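Local coordinates for protein arginase, mitochondrial (PDB 6VST) that hydrolyses L-arginine to urea and L-ornithine with a pair of manganese ions, and also converts agmatine to putrescine and urea, working as a homohexamer, at residues L67-G72 / G117-E122; S96-T101 / L331-A336; P187-D192 / P203-M208. All blocks are in the same frame, centred on the assembly; numbering follows the deposited sequence.

Contact 1: L67-G72 / G117-E122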
# COMPACT_ATOMS: atom_id res chain seq x y z
N LEU D 67 22.54 -21.23 -5.00
CA LEU D 67 23.37 -20.85 -3.86
C LEU D 67 23.01 -19.43 -3.48
O LEU D 67 23.17 -18.51 -4.29
CB LEU D 67 24.86 -20.98 -4.20
CG LEU D 67 25.82 -20.56 -3.09
CD1 LEU D 67 25.82 -21.55 -1.94
CD2 LEU D 67 27.24 -20.37 -3.63
N GLY D 68 22.50 -19.24 -2.27
CA GLY D 68 22.11 -17.91 -1.81
C GLY D 68 23.30 -17.18 -1.21
O GLY D 68 24.13 -17.78 -0.52
N VAL D 69 23.41 -15.89 -1.51
CA VAL D 69 24.41 -15.04 -0.87
C VAL D 69 23.68 -13.83 -0.31
O VAL D 69 23.62 -12.78 -0.96
CB VAL D 69 25.54 -14.63 -1.84
CG1 VAL D 69 26.65 -13.92 -1.08
CG2 VAL D 69 26.12 -15.86 -2.55
N PRO D 70 23.09 -13.94 0.91
CA PRO D 70 22.23 -12.88 1.50
C PRO D 70 23.06 -11.73 2.04
O PRO D 70 23.16 -11.50 3.26
CB PRO D 70 21.49 -13.64 2.60
CG PRO D 70 22.54 -14.66 3.07
CD PRO D 70 23.21 -15.10 1.79
N LEU D 71 23.67 -10.99 1.13
CA LEU D 71 24.57 -9.91 1.48
C LEU D 71 24.03 -8.61 0.90
O LEU D 71 23.78 -8.53 -0.31
CB LEU D 71 25.97 -10.19 0.93
CG LEU D 71 27.05 -9.12 1.12
CD1 LEU D 71 28.39 -9.82 1.19
CD2 LEU D 71 27.05 -8.07 -0.00
N GLY D 72 23.86 -7.61 1.76
CA GLY D 72 23.40 -6.32 1.30
C GLY D 72 24.25 -5.15 1.76
O GLY D 72 23.97 -4.01 1.40
N GLY D 117 21.85 -24.12 -0.82
CA GLY D 117 21.78 -23.47 0.47
C GLY D 117 22.27 -22.04 0.39
O GLY D 117 22.64 -21.55 -0.67
N ASP D 118 22.23 -21.38 1.54
CA ASP D 118 22.68 -20.00 1.69
C ASP D 118 24.03 -19.98 2.37
O ASP D 118 24.24 -20.71 3.34
CB ASP D 118 21.70 -19.16 2.53
CG ASP D 118 20.42 -18.86 1.81
OD1 ASP D 118 20.41 -18.98 0.57
OD2 ASP D 118 19.43 -18.51 2.48
N VAL D 119 24.93 -19.15 1.86
CA VAL D 119 26.10 -18.75 2.64
C VAL D 119 25.63 -17.93 3.84
O VAL D 119 24.84 -16.99 3.66
CB VAL D 119 27.06 -17.94 1.77
CG1 VAL D 119 28.36 -17.65 2.53
CG2 VAL D 119 27.34 -18.67 0.45
N PRO D 120 26.05 -18.25 5.06
CA PRO D 120 25.53 -17.49 6.22
C PRO D 120 26.30 -16.19 6.47
O PRO D 120 27.10 -16.06 7.38
CB PRO D 120 25.67 -18.49 7.37
CG PRO D 120 26.88 -19.32 6.96
CD PRO D 120 26.87 -19.41 5.46
N ILE D 121 26.01 -15.18 5.64
CA ILE D 121 26.76 -13.93 5.65
C ILE D 121 26.68 -13.26 7.01
O ILE D 121 27.70 -12.82 7.56
CB ILE D 121 26.26 -13.00 4.52
CG1 ILE D 121 26.60 -13.60 3.15
CG2 ILE D 121 26.86 -11.62 4.67
CD1 ILE D 121 28.08 -13.90 2.94
N GLU D 122 25.47 -13.20 7.59
CA GLU D 122 25.26 -12.46 8.83
C GLU D 122 26.07 -13.06 9.98
O GLU D 122 26.71 -12.34 10.75
CB GLU D 122 23.77 -12.42 9.18
CG GLU D 122 23.41 -11.63 10.44
CD GLU D 122 21.89 -11.54 10.74
OE1 GLU D 122 21.07 -12.19 10.04
OE2 GLU D 122 21.51 -10.81 11.69

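Contact 2: S96-T101 / L331-A336. With ORN (L-ornithine), chain B.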
# COMPACT_ATOMS: atom_id res chain seq x y z
N SER D 96 0.26 -20.20 -6.81
CA SER D 96 -0.46 -19.64 -7.95
C SER D 96 0.15 -20.04 -9.29
O SER D 96 -0.47 -19.81 -10.33
CB SER D 96 -0.52 -18.12 -7.86
OG SER D 96 0.75 -17.54 -8.07
N THR D 97 1.34 -20.61 -9.28
CA THR D 97 2.05 -20.98 -10.49
C THR D 97 2.02 -22.50 -10.66
O THR D 97 1.60 -23.23 -9.76
CB THR D 97 3.49 -20.48 -10.45
OG1 THR D 97 4.22 -21.21 -9.45
CG2 THR D 97 3.53 -18.98 -10.14
N ASN D 98 2.44 -22.95 -11.83
CA ASN D 98 2.79 -24.34 -12.05
C ASN D 98 4.30 -24.43 -12.26
O ASN D 98 4.99 -23.41 -12.40
CB ASN D 98 2.02 -24.95 -13.23
CG ASN D 98 2.41 -24.35 -14.59
OD1 ASN D 98 3.60 -24.20 -14.91
ND2 ASN D 98 1.41 -24.02 -15.39
N SER D 99 4.81 -25.66 -12.29
CA SER D 99 6.24 -25.91 -12.24
C SER D 99 6.87 -26.16 -13.62
O SER D 99 7.92 -26.79 -13.70
CB SER D 99 6.52 -27.09 -11.31
OG SER D 99 5.87 -28.25 -11.80
N THR D 100 6.24 -25.69 -14.69
CA THR D 100 6.78 -25.84 -16.04
C THR D 100 7.28 -24.49 -16.52
O THR D 100 6.57 -23.49 -16.39
CB THR D 100 5.72 -26.39 -16.99
OG1 THR D 100 5.27 -27.67 -16.52
CG2 THR D 100 6.27 -26.54 -18.40
N THR D 101 8.50 -24.45 -17.06
CA THR D 101 9.00 -23.18 -17.59
C THR D 101 8.33 -22.88 -18.92
O THR D 101 7.61 -23.71 -19.48
CB THR D 101 10.53 -23.19 -17.74
OG1 THR D 101 10.92 -24.07 -18.81
CG2 THR D 101 11.22 -23.61 -16.45
N LEU D 331 12.81 -15.21 -13.39
CA LEU D 331 14.13 -15.06 -13.98
C LEU D 331 15.04 -16.23 -13.61
O LEU D 331 15.77 -16.75 -14.46
CB LEU D 331 14.75 -13.74 -13.52
CG LEU D 331 14.18 -12.43 -14.07
CD1 LEU D 331 14.69 -11.26 -13.26
CD2 LEU D 331 14.58 -12.27 -15.52
N VAL D 332 15.01 -16.65 -12.34
CA VAL D 332 15.76 -17.84 -11.93
C VAL D 332 15.27 -19.06 -12.70
O VAL D 332 16.06 -19.86 -13.21
CB VAL D 332 15.66 -18.06 -10.41
CG1 VAL D 332 16.31 -19.39 -10.01
CG2 VAL D 332 16.29 -16.89 -9.66
N ARG D 333 13.94 -19.23 -12.79
CA ARG D 333 13.36 -20.37 -13.49
C ARG D 333 13.81 -20.43 -14.94
O ARG D 333 14.13 -21.52 -15.45
CB ARG D 333 11.83 -20.31 -13.41
CG ARG D 333 11.23 -20.76 -12.08
CD ARG D 333 9.77 -20.26 -11.94
NE ARG D 333 8.88 -20.80 -12.97
CZ ARG D 333 7.83 -21.57 -12.73
NH1 ARG D 333 7.49 -21.88 -11.48
NH2 ARG D 333 7.09 -22.01 -13.74
N GLU D 334 13.83 -19.29 -15.63
CA GLU D 334 14.19 -19.27 -17.05
C GLU D 334 15.70 -19.34 -17.26
O GLU D 334 16.15 -19.89 -18.27
CB GLU D 334 13.63 -18.02 -17.73
CG GLU D 334 12.10 -17.97 -17.72
CD GLU D 334 11.46 -19.13 -18.49
OE1 GLU D 334 11.96 -19.46 -19.59
OE2 GLU D 334 10.47 -19.70 -17.97
N LEU D 335 16.49 -18.78 -16.35
CA LEU D 335 17.94 -18.99 -16.43
C LEU D 335 18.28 -20.46 -16.19
O LEU D 335 19.13 -21.02 -16.89
CB LEU D 335 18.67 -18.08 -15.44
CG LEU D 335 20.20 -18.17 -15.41
CD1 LEU D 335 20.80 -17.88 -16.79
CD2 LEU D 335 20.79 -17.23 -14.36
N ALA D 336 17.60 -21.10 -15.23
CA ALA D 336 17.87 -22.51 -14.96
C ALA D 336 17.54 -23.37 -16.17
O ALA D 336 18.25 -24.33 -16.48
CB ALA D 336 17.09 -22.98 -13.73
N ORN B . -1.81 -22.59 -11.56
CA ORN B . -2.88 -22.76 -12.58
CB ORN B . -3.57 -21.41 -12.84
CG ORN B . -4.93 -21.49 -13.52
CD ORN B . -5.47 -20.10 -13.81
NE ORN B . -6.77 -20.04 -14.49
C ORN B . -2.25 -23.35 -13.85
O ORN B . -2.70 -22.96 -14.95
OXT ORN B . -1.33 -24.19 -13.69
O HOH W 1 11.78 -22.08 -20.43

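Contact 3: P187-D192 / P203-M208. With MN (manganese (II) ion), chain V.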
# COMPACT_ATOMS: atom_id res chain seq x y z
N PRO D 187 26.18 0.24 -15.31
CA PRO D 187 27.33 -0.57 -15.76
C PRO D 187 28.07 -1.27 -14.63
O PRO D 187 28.78 -2.25 -14.90
CB PRO D 187 28.23 0.46 -16.46
CG PRO D 187 27.25 1.58 -16.87
CD PRO D 187 26.29 1.65 -15.74
N ASP D 188 27.92 -0.82 -13.38
CA ASP D 188 28.66 -1.34 -12.23
C ASP D 188 30.17 -1.40 -12.50
O ASP D 188 30.84 -2.38 -12.15
CB ASP D 188 28.15 -2.72 -11.82
CG ASP D 188 26.70 -2.70 -11.33
OD1 ASP D 188 26.19 -1.62 -10.95
OD2 ASP D 188 26.10 -3.79 -11.32
N LEU D 189 30.70 -0.34 -13.11
CA LEU D 189 32.11 -0.30 -13.50
C LEU D 189 32.88 0.82 -12.80
O LEU D 189 33.95 1.20 -13.29
CB LEU D 189 32.24 -0.15 -15.01
CG LEU D 189 32.08 -1.40 -15.87
CD1 LEU D 189 31.83 -0.97 -17.30
CD2 LEU D 189 33.32 -2.28 -15.78
N TYR D 190 32.36 1.35 -11.69
CA TYR D 190 33.06 2.42 -10.99
C TYR D 190 34.41 1.92 -10.48
O TYR D 190 34.49 0.89 -9.80
CB TYR D 190 32.22 2.93 -9.82
CG TYR D 190 31.13 3.92 -10.16
CD1 TYR D 190 31.43 5.26 -10.42
CD2 TYR D 190 29.80 3.54 -10.18
CE1 TYR D 190 30.43 6.18 -10.71
CE2 TYR D 190 28.79 4.45 -10.48
CZ TYR D 190 29.11 5.76 -10.74
OH TYR D 190 28.09 6.66 -11.03
N HIS D 191 35.48 2.66 -10.78
CA HIS D 191 36.77 2.27 -10.23
C HIS D 191 36.79 2.40 -8.71
O HIS D 191 37.27 1.50 -8.01
CB HIS D 191 37.89 3.11 -10.84
CG HIS D 191 39.24 2.80 -10.27
ND1 HIS D 191 39.84 1.57 -10.41
CD2 HIS D 191 40.09 3.55 -9.53
CE1 HIS D 191 41.01 1.58 -9.79
NE2 HIS D 191 41.19 2.77 -9.25
N ASP D 192 36.26 3.51 -8.19
CA ASP D 192 36.31 3.80 -6.76
C ASP D 192 34.98 4.46 -6.39
O ASP D 192 34.81 5.67 -6.52
CB ASP D 192 37.49 4.70 -6.42
CG ASP D 192 37.62 4.95 -4.93
OD1 ASP D 192 36.74 4.51 -4.16
OD2 ASP D 192 38.62 5.59 -4.52
N PRO D 203 31.45 -4.25 -9.17
CA PRO D 203 31.90 -5.65 -9.33
C PRO D 203 32.47 -5.93 -10.70
O PRO D 203 33.40 -6.73 -10.83
CB PRO D 203 30.63 -6.47 -9.06
CG PRO D 203 29.51 -5.55 -9.45
CD PRO D 203 29.98 -4.17 -9.06
N PHE D 204 31.98 -5.25 -11.74
CA PHE D 204 32.49 -5.52 -13.07
C PHE D 204 33.80 -4.79 -13.36
O PHE D 204 34.57 -5.25 -14.21
CB PHE D 204 31.40 -5.24 -14.09
CG PHE D 204 30.28 -6.23 -14.00
CD1 PHE D 204 30.37 -7.45 -14.67
CD2 PHE D 204 29.21 -6.02 -13.15
CE1 PHE D 204 29.37 -8.40 -14.54
CE2 PHE D 204 28.21 -6.96 -13.01
CZ PHE D 204 28.29 -8.15 -13.70
N ALA D 205 34.11 -3.71 -12.64
CA ALA D 205 35.48 -3.21 -12.68
C ALA D 205 36.45 -4.22 -12.08
O ALA D 205 37.52 -4.49 -12.65
CB ALA D 205 35.58 -1.87 -11.96
N ARG D 206 36.09 -4.82 -10.94
CA ARG D 206 36.93 -5.84 -10.32
C ARG D 206 37.08 -7.05 -11.23
O ARG D 206 38.18 -7.61 -11.35
CB ARG D 206 36.34 -6.28 -8.98
CG ARG D 206 36.21 -5.17 -7.96
CD ARG D 206 37.50 -4.35 -7.89
NE ARG D 206 37.23 -3.03 -7.33
CZ ARG D 206 37.46 -1.88 -7.94
NH1 ARG D 206 38.01 -1.84 -9.15
NH2 ARG D 206 37.15 -0.75 -7.32
N ILE D 207 35.99 -7.48 -11.85
CA ILE D 207 36.04 -8.61 -12.79
C ILE D 207 37.00 -8.30 -13.93
O ILE D 207 37.85 -9.12 -14.29
CB ILE D 207 34.63 -8.94 -13.31
CG1 ILE D 207 33.77 -9.55 -12.20
CG2 ILE D 207 34.70 -9.86 -14.52
CD1 ILE D 207 32.31 -9.72 -12.55
N MET D 208 36.90 -7.09 -14.48
CA MET D 208 37.72 -6.76 -15.65
C MET D 208 39.18 -6.54 -15.26
O MET D 208 40.08 -6.95 -16.00
CB MET D 208 37.16 -5.53 -16.36
CG MET D 208 35.76 -5.72 -16.92
SD MET D 208 35.55 -7.11 -18.06
CE MET D 208 36.77 -6.71 -19.31
MN MN V . 23.99 -4.06 -11.01
O HOH W 2 23.88 -2.38 -9.41

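Contact 1: L67-G72 / G117-E122
Two neighbouring strands of the parallel arginase sheet, the edge strand 113-118 and strand 63-69 beside it, run out together here, with Leu-67 next to Gly-117 and Gly-68 next to Asp-118. Gly-68 makes both backbone bonds: Gly-68 N donates to Gly-117 O at 2.8 Å, and Gly-68 O accepts from Val-119 N at 2.9 Å, both N-H bonds nearly straight. Leu-67 and Val-69 also make backbone bonds to strand 151-157 on the other side.

The Asp-118 carboxylate lies over the bare backbone of Gly-68, with Asp-118 OD1 only 3.1 Å from Gly-68 CA. Its first torsion of -72° swings CG away from its own carbonyl carbon and back over that glycine, and Arg-89 meets the same oxygen in a salt bridge. The Leu-67 side chain goes to the other face, where Leu-67 CD1 touches Val-119 CG2 at 4.0 Å.

Past the strands both chains kink at a proline, Pro-70 and Pro-120, each the centre of an inverse gamma turn. In the first turn Leu-71 N closes back onto Val-69 O; the second leads into helix 121-125, with Pro-120 as N-cap. Ile-121, the first residue of that helix, then reaches back across. Ile-121 CG1 meets Pro-70 CD at 3.9 Å and also Val-69 CG1, while Ile-121 CG2 rests on Leu-71 CB at 4.1 Å. Pro-70 CD also lies close to the backbone, 3.1 Å from Val-119 O.

Helix 131-147 packs on Leu-67, Val-69, Val-119 and Ile-121. Adjacent parallel strands joined through helix 84-92, with loops leaving their C-terminal ends, are characteristic of the beta-alpha-beta build of the arginase alpha/beta fold.

Contact 2: S96-T101 / L331-A336
Arg-333 reaches from helix 323-339 into the 96-101 loop and grips one carbonyl oxygen, Asn-98 O, end-on with two nitrogens. NH2 of Arg-333 is 2.9 Å from Asn-98 O and makes the straighter bond; NH1 of Arg-333 is 3.1 Å from Asn-98 O, bent to 140° at the hydrogen. The oxygen lies in the guanidinium plane, which fixes how the group is rotated. A bend at the third torsion (62°) brings the group there, and NH1 has a further, weak bond to Ile-92 O.

The Asn-98 amide is used at both ends. Asn-98 OD1 takes Thr-100 N at 3.0 Å, an Asx turn, and Asn-98 ND2 donates to OXT of the bound L-ornithine at 3.2 Å. Ser-96 O is hydrogen-bonded to His-283 of a neighbouring subunit and takes a weak bond from the ornithine N. Farther along, one water bridges Thr-101 OG1 and Glu-334 OE1, donating to Glu-334 OE1 at 2.8 Å. Thr-101 OG1 also pairs with Lys-105 N, Glu-334 OE2 with Glu-102 N, and Glu-334 OE1 with Gln-299.

On the inner side of the helix Val-332 and Leu-335 pack on strand 151-157, Leu-335 also on strand 264-269, and Leu-331 on helix 291-299.

Contact 3: P187-D192 / P203-M208
Pro-187 approaches helix 203-210 with its carbonyl: Pro-187 O lies 4.1 Å from Phe-204 CB and is bonded to Gln-218. Asp-188 comes next and does two jobs. Asp-188 O accepts from Phe-204 N at 3.1 Å, in the first turn of the helix. Its side chain goes on to the metal: Asp-188 CB touches both Pro-203 CD, at 3.6 Å, and the edge of the Phe-204 ring, with carboxylate and ring nearly coplanar, 20° apart. From there Asp-188 OD2 binds manganese at 2.1 Å, while OD1 takes a bond from a water that is itself a ligand of the metal.

Leu-189 lays CD2 against the helix backbone, 3.5 Å from Ala-205 N, and against Phe-204 CB. The carbonyl oxygen of Tyr-190 is 3.7 Å from Ala-205 CB. At His-191 the O faces Arg-206 NH2, but the modelled separation is too short for the details to be trusted. The Arg-206 guanidinium is held elsewhere too, by Glu-209 and by Tyr-197, its plane almost perpendicular to the His-191 ring.

His-160, Asp-184 and Asp-269 complete the protein ligands of this ion: the contact carries a ligand of the two-manganese site characteristic of the arginase family.

All three contacts belong to one alpha/beta domain but never touch; contacts 1 and 3 have centres about 22 Å apart, as do contacts 1 and 2. Contact 1 lies near the active site without entering it: the Leu-71 side chain is about 8 Å from that of Glu-312, thought to bind substrate, and about 12 Å from a manganese ion. Contact 3 supplies a ligand directly. Contacts 2 and 3 lie on opposite sides of the chain's centre, about 30 Å between centres, yet the hexamer brings their counterparts together. The ornithine at contact 2 is also bonded to Asp-188 and Tyr-190 of a neighbouring subunit, so its site is shared, and the 96-101 loop probably helps complete a neighbour's pocket.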